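PDB 6AU1: putative hemin storage protein from Bordetella bronchiseptica, which cleaves deacetylated poly-beta-1,6-N-acetylglucosamine, a biofilm polysaccharide, through the glycoside hydrolase domain that makes up this chain. Local coordinates for residues 62-65 and 69-72; 73-78 and 90-95. All blocks are in the same frame, centred on the assembly; numbering follows the deposited sequence.

Interaction 1 of 2, residues 62-65 and 69-72. With SO4 (sulfate ion), chain C.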
ATOM      1  N   TYR A  62       5.855  10.956   9.292  1.00 11.37           N
ATOM      2  CA  TYR A  62       6.125  12.321   8.821  1.00 11.93           C
ATOM      3  C   TYR A  62       5.000  13.295   9.169  1.00 13.64           C
ATOM      4  O   TYR A  62       4.752  14.269   8.459  1.00 14.68           O
ATOM      5  CB  TYR A  62       6.366  12.305   7.308  1.00 11.51           C
ATOM      6  CG  TYR A  62       7.697  11.684   6.881  1.00 12.94           C
ATOM      7  CD1 TYR A  62       8.905  12.302   7.200  1.00 13.43           C
ATOM      8  CD2 TYR A  62       7.740  10.498   6.143  1.00 11.28           C
ATOM      9  CE1 TYR A  62      10.120  11.749   6.812  1.00 16.47           C
ATOM     10  CE2 TYR A  62       8.953   9.945   5.734  1.00 12.27           C
ATOM     11  CZ  TYR A  62      10.133  10.577   6.072  1.00 13.59           C
ATOM     12  OH  TYR A  62      11.339  10.042   5.674  1.00 14.11           O
ATOM     13  N   PHE A  63       4.318  13.033  10.279  1.00 13.88           N
ATOM     14  CA  PHE A  63       3.243  13.916  10.746  1.00 13.37           C
ATOM     15  C   PHE A  63       3.147  13.788  12.268  1.00 15.45           C
ATOM     16  O   PHE A  63       3.472  12.735  12.823  1.00 15.13           O
ATOM     17  CB  PHE A  63       1.901  13.561  10.074  1.00 18.06           C
ATOM     18  CG  PHE A  63       1.458  12.138  10.317  1.00 14.80           C
ATOM     19  CD1 PHE A  63       1.908  11.114   9.495  1.00 13.60           C
ATOM     20  CD2 PHE A  63       0.607  11.827  11.371  1.00 15.03           C
ATOM     21  CE1 PHE A  63       1.530   9.785   9.719  1.00 13.63           C
ATOM     22  CE2 PHE A  63       0.214  10.496  11.603  1.00 13.59           C
ATOM     23  CZ  PHE A  63       0.674   9.481  10.764  1.00 15.60           C
ATOM     24  N   PRO A  64       2.705  14.852  12.948  1.00 14.21           N
ATOM     25  CA  PRO A  64       2.634  14.827  14.414  1.00 13.97           C
ATOM     26  C   PRO A  64       1.509  13.903  14.876  1.00 17.43           C
ATOM     27  O   PRO A  64       0.421  13.907  14.310  1.00 16.25           O
ATOM     28  CB  PRO A  64       2.365  16.292  14.785  1.00 19.72           C
ATOM     29  CG  PRO A  64       1.737  16.890  13.563  1.00 20.47           C
ATOM     30  CD  PRO A  64       2.313  16.156  12.379  1.00 14.45           C
ATOM     31  N   ASN A  65       1.781  13.104  15.899  1.00 16.27           N
ATOM     32  CA  ASN A  65       0.800  12.139  16.369  1.00 14.53           C
ATOM     33  C   ASN A  65       1.142  11.700  17.788  1.00 20.39           C
ATOM     34  O   ASN A  65       2.227  12.003  18.293  1.00 19.91           O
ATOM     35  CB  ASN A  65       0.758  10.933  15.438  1.00 13.39           C
ATOM     36  CG  ASN A  65       1.982  10.074  15.579  1.00 18.51           C
ATOM     37  OD1 ASN A  65       1.961   9.078  16.292  1.00 16.66           O
ATOM     38  ND2 ASN A  65       3.078  10.487  14.949  1.00 17.01           N
ATOM     39  N   PRO A  69       7.353   8.764  17.156  1.00 14.94           N
ATOM     40  CA  PRO A  69       8.150   9.969  16.897  1.00 19.12           C
ATOM     41  C   PRO A  69       8.022  10.413  15.450  1.00 17.13           C
ATOM     42  O   PRO A  69       7.758   9.619  14.548  1.00 15.24           O
ATOM     43  CB  PRO A  69       9.585   9.527  17.200  1.00 21.71           C
ATOM     44  CG  PRO A  69       9.454   8.334  18.070  1.00 25.90           C
ATOM     45  CD  PRO A  69       8.171   7.660  17.689  1.00 16.98           C
ATOM     46  N   MET A  70       8.202  11.704  15.242  1.00 16.25           N
ATOM     47  CA  MET A  70       8.143  12.274  13.915  1.00 13.43           C
ATOM     48  C   MET A  70       9.576  12.462  13.397  1.00 13.94           C
ATOM     49  O   MET A  70      10.409  13.086  14.074  1.00 18.42           O
ATOM     50  CB  MET A  70       7.371  13.602  13.991  1.00 24.82           C
ATOM     51  CG  MET A  70       7.062  14.269  12.695  1.00 20.50           C
ATOM     52  SD  MET A  70       5.946  15.682  12.936  1.00 18.95           S
ATOM     53  CE  MET A  70       6.732  16.562  14.264  1.00 19.58           C
ATOM     54  N   ARG A  71       9.874  11.905  12.222  1.00 14.12           N
ATOM     55  CA  ARG A  71      11.186  12.082  11.603  1.00 14.84           C
ATOM     56  C   ARG A  71      11.337  13.501  11.076  1.00 15.57           C
ATOM     57  O   ARG A  71      12.410  14.096  11.133  1.00 17.08           O
ATOM     58  CB  ARG A  71      11.402  11.086  10.453  1.00 15.10           C
ATOM     59  CG  ARG A  71      12.844  11.096   9.939  1.00 17.70           C
ATOM     60  CD  ARG A  71      13.064  10.079   8.833  1.00 16.26           C
ATOM     61  NE  ARG A  71      14.484   9.891   8.546  1.00 15.92           N
ATOM     62  CZ  ARG A  71      14.967   9.533   7.360  1.00 17.95           C
ATOM     63  NH1 ARG A  71      14.140   9.347   6.329  1.00 16.58           N
ATOM     64  NH2 ARG A  71      16.275   9.370   7.201  1.00 16.18           N
ATOM     65  N   ALA A  72      10.242  14.015  10.536  1.00 16.00           N
ATOM     66  CA  ALA A  72      10.170  15.391  10.051  1.00 16.81           C
ATOM     67  C   ALA A  72       8.706  15.732   9.901  1.00 14.28           C
ATOM     68  O   ALA A  72       7.901  14.858   9.573  1.00 13.13           O
ATOM     69  CB  ALA A  72      10.901  15.556   8.718  1.00 16.38           C
TER
HETATM   70  S   SO4 C 701      17.714  10.940  10.415  1.00 35.40           S
HETATM   71  O1  SO4 C 701      16.279  10.975  10.694  1.00 30.24           O
HETATM   72  O2  SO4 C 701      17.993   9.942   9.385  1.00 37.50           O
HETATM   73  O3  SO4 C 701      18.430  10.577  11.645  1.00 36.72           O
HETATM   74  O4  SO4 C 701      18.169  12.246   9.948  1.00 30.12           O
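Tyr62 and Arg71 run side by side and point the same way, joining two arms of the long loop between strand 43-47 and helix 75-86 of a TIM-barrel glycoside hydrolase domain. The close-packed part lies around the buried tyrosine. Its CG stands anti to the carbonyl carbon (chi1 -72°), which lays the ring along the arginine chain, CE1 lying 3.9 Å from Arg71 CB. At the backbone of the tyrosine, Tyr62 CA makes a CH...O contact of 3.2 Å with Ala72 O, which also lies at the ring edge, near its plane. Tyr62 OH receives Arg71 NH1 at 3.0 Å, in the guanidinium plane although ring and guanidinium are turned 44° apart. Asp15 OD1 bonds the same hydroxyl, so two partners fix it. Phe63, also buried, turns from the contact onto Ile144 and Leu148 of helix 135-151, while Asn65 ND2 reaches back to Phe63 O at 3.1 Å and Asn65 OD1 accepts His67 N in an Asx turn. The outer end is the solvent side: exposed Met70, extended through chi2 and bent at its last torsion, brings SD to 3.3 Å from Pro64 N and 3.7 Å from Pro64 CD, so that the sulfur lies over the Phe63-Pro64 peptide bond without any polar bond. Beyond the tyrosine, Arg71 turns NE and NH2 to a sulfate, probably from the crystallisation liquor and also held by Tyr18 OH: NE meets O1, and NH2 reaches O2 at 2.8 Å, almost straight at 175°.

Interaction 2 of 2, residues 73-78 and 90-95; sequences DLFNRV and VYAWLP
Phe75 drives the far end of its ring against Ala92, where the first turn of helix 75-86 meets strand 89-94. These two elements, with strand 43-47 before them, form a beta-alpha-beta crossover of the barrel. CG lies anti to the backbone N (chi1 -179°), throwing the ring straight out from the first turn of the helix so that CZ leads: it comes to 3.5 Å from Ala92 CB. Chi2 of 84° sets the ring nearly perpendicular to the CA-CB-CG plane, and in this rotation CE1 is the second atom to touch, 4.0 Å from Ala92 CA. The methyl meets the ring obliquely, and CZ also approaches the strand backbone, 3.7 Å from Ala92 CA. Val90, two residues earlier, points toward the helix and offers CG1 more loosely, 4.4 Å from Phe75 CZ. Between them, Tyr91 O lies near the ring plane at the edge. The contact is wholly apolar in its side chains and fully buried, although only 132 Å² is involved. Leu74 is the N-cap residue, and its O takes Val78 N at 3.1 Å, starting the helix that carries Phe75. Farther along the strand, Tyr91 turns away from this helix to meet the ring of Tyr45, and the end of Trp93 leads away to His160, Phe49 and Tyr335. On the helix side, Phe75 also packs on Leu46 of strand 43-47 and Leu14 of helix 14-17, while Val90 also packs on Ala79, Leu82 and Lys83 of helix 75-86.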
ATOM      1  N   ASP A  73       8.349  16.993  10.127  1.00 13.73           N
ATOM      2  CA  ASP A  73       6.968  17.408   9.902  1.00 15.32           C
ATOM      3  C   ASP A  73       6.814  17.767   8.432  1.00 15.34           C
ATOM      4  O   ASP A  73       6.943  18.936   8.051  1.00 19.42           O
ATOM      5  CB  ASP A  73       6.602  18.598  10.799  1.00 14.97           C
ATOM      6  CG  ASP A  73       5.107  18.821  10.897  1.00 17.43           C
ATOM      7  OD1 ASP A  73       4.345  18.199  10.123  1.00 17.52           O
ATOM      8  OD2 ASP A  73       4.685  19.634  11.751  1.00 20.77           O
ATOM      9  N   LEU A  74       6.536  16.763   7.602  1.00 12.88           N
ATOM     10  CA  LEU A  74       6.768  16.919   6.174  1.00 13.64           C
ATOM     11  C   LEU A  74       5.557  16.568   5.325  1.00 15.41           C
ATOM     12  O   LEU A  74       5.379  17.128   4.246  1.00 14.36           O
ATOM     13  CB  LEU A  74       7.968  16.053   5.759  1.00 17.03           C
ATOM     14  CG  LEU A  74       8.531  16.157   4.347  1.00 20.44           C
ATOM     15  CD1 LEU A  74       8.894  17.594   4.010  1.00 17.21           C
ATOM     16  CD2 LEU A  74       9.768  15.255   4.240  1.00 20.31           C
ATOM     17  N   PHE A  75       4.733  15.623   5.778  1.00 13.72           N
ATOM     18  CA  PHE A  75       3.620  15.189   4.933  1.00 15.00           C
ATOM     19  C   PHE A  75       2.656  16.338   4.607  1.00 14.14           C
ATOM     20  O   PHE A  75       2.265  16.516   3.446  1.00 13.32           O
ATOM     21  CB  PHE A  75       2.832  14.039   5.573  1.00 14.75           C
ATOM     22  CG  PHE A  75       1.698  13.562   4.710  1.00 15.22           C
ATOM     23  CD1 PHE A  75       1.929  12.637   3.706  1.00 11.56           C
ATOM     24  CD2 PHE A  75       0.420  14.088   4.857  1.00 15.83           C
ATOM     25  CE1 PHE A  75       0.885  12.197   2.878  1.00 13.59           C
ATOM     26  CE2 PHE A  75      -0.625  13.677   4.033  1.00 17.78           C
ATOM     27  CZ  PHE A  75      -0.393  12.731   3.037  1.00 14.99           C
ATOM     28  N   ASN A  76       2.263  17.112   5.616  1.00 13.75           N
ATOM     29  CA  ASN A  76       1.293  18.177   5.376  1.00 16.27           C
ATOM     30  C   ASN A  76       1.795  19.168   4.322  1.00 17.99           C
ATOM     31  O   ASN A  76       1.043  19.573   3.429  1.00 14.60           O
ATOM     32  CB  ASN A  76       0.947  18.925   6.678  1.00 18.08           C
ATOM     33  CG  ASN A  76       2.109  19.759   7.218  1.00 22.11           C
ATOM     34  OD1 ASN A  76       3.226  19.259   7.377  1.00 18.66           O
ATOM     35  ND2 ASN A  76       1.848  21.049   7.493  1.00 20.59           N
ATOM     36  N   ARG A  77       3.062  19.557   4.402  1.00 15.46           N
ATOM     37  CA  ARG A  77       3.516  20.615   3.501  1.00 18.61           C
ATOM     38  C   ARG A  77       3.759  20.090   2.076  1.00 15.64           C
ATOM     39  O   ARG A  77       3.514  20.803   1.111  1.00 16.67           O
ATOM     40  CB  ARG A  77       4.757  21.312   4.062  1.00 24.12           C
ATOM     41  CG  ARG A  77       6.038  20.514   4.000  1.00 19.19           C
ATOM     42  CD  ARG A  77       6.966  20.904   5.168  1.00 21.65           C
ATOM     43  NE  ARG A  77       7.033  22.352   5.420  1.00 20.29           N
ATOM     44  CZ  ARG A  77       7.946  23.174   4.905  1.00 24.03           C
ATOM     45  NH1 ARG A  77       8.878  22.707   4.084  1.00 27.73           N
ATOM     46  NH2 ARG A  77       7.930  24.469   5.214  1.00 17.78           N
ATOM     47  N   VAL A  78       4.166  18.834   1.939  1.00 16.12           N
ATOM     48  CA  VAL A  78       4.339  18.262   0.604  1.00 15.41           C
ATOM     49  C   VAL A  78       2.974  18.035  -0.030  1.00 18.17           C
ATOM     50  O   VAL A  78       2.782  18.305  -1.218  1.00 16.82           O
ATOM     51  CB  VAL A  78       5.146  16.962   0.646  1.00 17.49           C
ATOM     52  CG1 VAL A  78       5.244  16.330  -0.740  1.00 17.92           C
ATOM     53  CG2 VAL A  78       6.548  17.256   1.217  1.00 20.08           C
ATOM     54  N   VAL A  90      -4.014  14.163  -3.797  1.00 16.27           N
ATOM     55  CA  VAL A  90      -2.992  13.526  -2.962  1.00 14.67           C
ATOM     56  C   VAL A  90      -3.615  12.475  -2.067  1.00 17.24           C
ATOM     57  O   VAL A  90      -4.571  12.765  -1.347  1.00 18.60           O
ATOM     58  CB  VAL A  90      -2.229  14.552  -2.091  1.00 14.33           C
ATOM     59  CG1 VAL A  90      -1.282  13.816  -1.106  1.00 16.74           C
ATOM     60  CG2 VAL A  90      -1.456  15.514  -2.974  1.00 16.69           C
ATOM     61  N   TYR A  91      -3.082  11.252  -2.118  1.00 13.82           N
ATOM     62  CA  TYR A  91      -3.518  10.200  -1.203  1.00 13.85           C
ATOM     63  C   TYR A  91      -2.466  10.024  -0.125  1.00 17.28           C
ATOM     64  O   TYR A  91      -1.274  10.018  -0.432  1.00 20.11           O
ATOM     65  CB  TYR A  91      -3.694   8.847  -1.910  1.00 15.11           C
ATOM     66  CG  TYR A  91      -4.856   8.690  -2.864  1.00 18.40           C
ATOM     67  CD1 TYR A  91      -5.176   9.671  -3.787  1.00 22.27           C
ATOM     68  CD2 TYR A  91      -5.596   7.510  -2.878  1.00 19.08           C
ATOM     69  CE1 TYR A  91      -6.230   9.496  -4.687  1.00 25.38           C
ATOM     70  CE2 TYR A  91      -6.641   7.325  -3.769  1.00 21.20           C
ATOM     71  CZ  TYR A  91      -6.953   8.323  -4.670  1.00 25.21           C
ATOM     72  OH  TYR A  91      -7.991   8.150  -5.560  1.00 23.36           O
ATOM     73  N   ALA A  92      -2.894   9.862   1.121  1.00 13.81           N
ATOM     74  CA  ALA A  92      -1.962   9.516   2.183  1.00 11.84           C
ATOM     75  C   ALA A  92      -1.704   8.020   2.143  1.00 16.26           C
ATOM     76  O   ALA A  92      -2.632   7.229   2.251  1.00 15.66           O
ATOM     77  CB  ALA A  92      -2.510   9.932   3.549  1.00 13.55           C
ATOM     78  N   TRP A  93      -0.440   7.649   1.964  1.00 14.08           N
ATOM     79  CA  TRP A  93      -0.024   6.250   1.919  1.00 13.73           C
ATOM     80  C   TRP A  93       0.521   5.883   3.306  1.00 11.82           C
ATOM     81  O   TRP A  93       1.521   6.450   3.756  1.00 11.54           O
ATOM     82  CB  TRP A  93       1.013   6.075   0.798  1.00 12.07           C
ATOM     83  CG  TRP A  93       1.807   4.817   0.782  1.00 11.30           C
ATOM     84  CD1 TRP A  93       1.416   3.570   1.205  1.00 14.25           C
ATOM     85  CD2 TRP A  93       3.151   4.684   0.317  1.00 15.65           C
ATOM     86  NE1 TRP A  93       2.444   2.673   1.020  1.00 16.90           N
ATOM     87  CE2 TRP A  93       3.520   3.332   0.483  1.00 17.35           C
ATOM     88  CE3 TRP A  93       4.084   5.580  -0.230  1.00 14.87           C
ATOM     89  CZ2 TRP A  93       4.786   2.850   0.132  1.00 18.15           C
ATOM     90  CZ3 TRP A  93       5.350   5.099  -0.571  1.00 13.95           C
ATOM     91  CH2 TRP A  93       5.680   3.742  -0.396  1.00 18.81           C
ATOM     92  N   LEU A  94      -0.161   4.973   4.002  1.00 12.52           N
ATOM     93  CA  LEU A  94       0.184   4.652   5.389  1.00 13.09           C
ATOM     94  C   LEU A  94       0.078   3.142   5.600  1.00 11.08           C
ATOM     95  O   LEU A  94      -0.734   2.501   4.952  1.00 13.68           O
ATOM     96  CB  LEU A  94      -0.760   5.403   6.342  1.00 19.04           C
ATOM     97  CG  LEU A  94      -0.380   5.733   7.786  1.00 23.44           C
ATOM     98  CD1 LEU A  94       0.925   6.534   7.852  1.00 19.10           C
ATOM     99  CD2 LEU A  94      -1.532   6.471   8.476  1.00 19.79           C
ATOM    100  N   PRO A  95       0.883   2.586   6.513  1.00 11.46           N
ATOM    101  CA  PRO A  95       0.721   1.167   6.856  1.00 12.53           C
ATOM    102  C   PRO A  95      -0.637   0.903   7.478  1.00 12.89           C
ATOM    103  O   PRO A  95      -1.249   1.792   8.060  1.00 14.31           O
ATOM    104  CB  PRO A  95       1.831   0.919   7.886  1.00 11.44           C
ATOM    105  CG  PRO A  95       2.829   2.028   7.667  1.00 13.28           C
ATOM    106  CD  PRO A  95       1.975   3.212   7.275  1.00 10.17           C
TER

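From the N terminus, the chain leaves strand 43-47 and enters a long loop, within which interaction 1 closes a short loop over three intervening residues. Interaction 2 opens directly afterwards at 73-78 and closes a larger excursion, through helix 75-86 to strand 89-94, parallel to strand 43-47. The two are in series, neither nested nor crossed, with centres about 10 Å apart. Tyr62 O bridges them, probably accepting hydrogen bonds from both Leu74 N and Phe75 N, which ties the loop to the start of the helix. Phe63 CE1 also packs 3.8 Å from Leu94 CD1. Together they join the loop beyond one barrel strand to the next helix and the adjacent parallel strand.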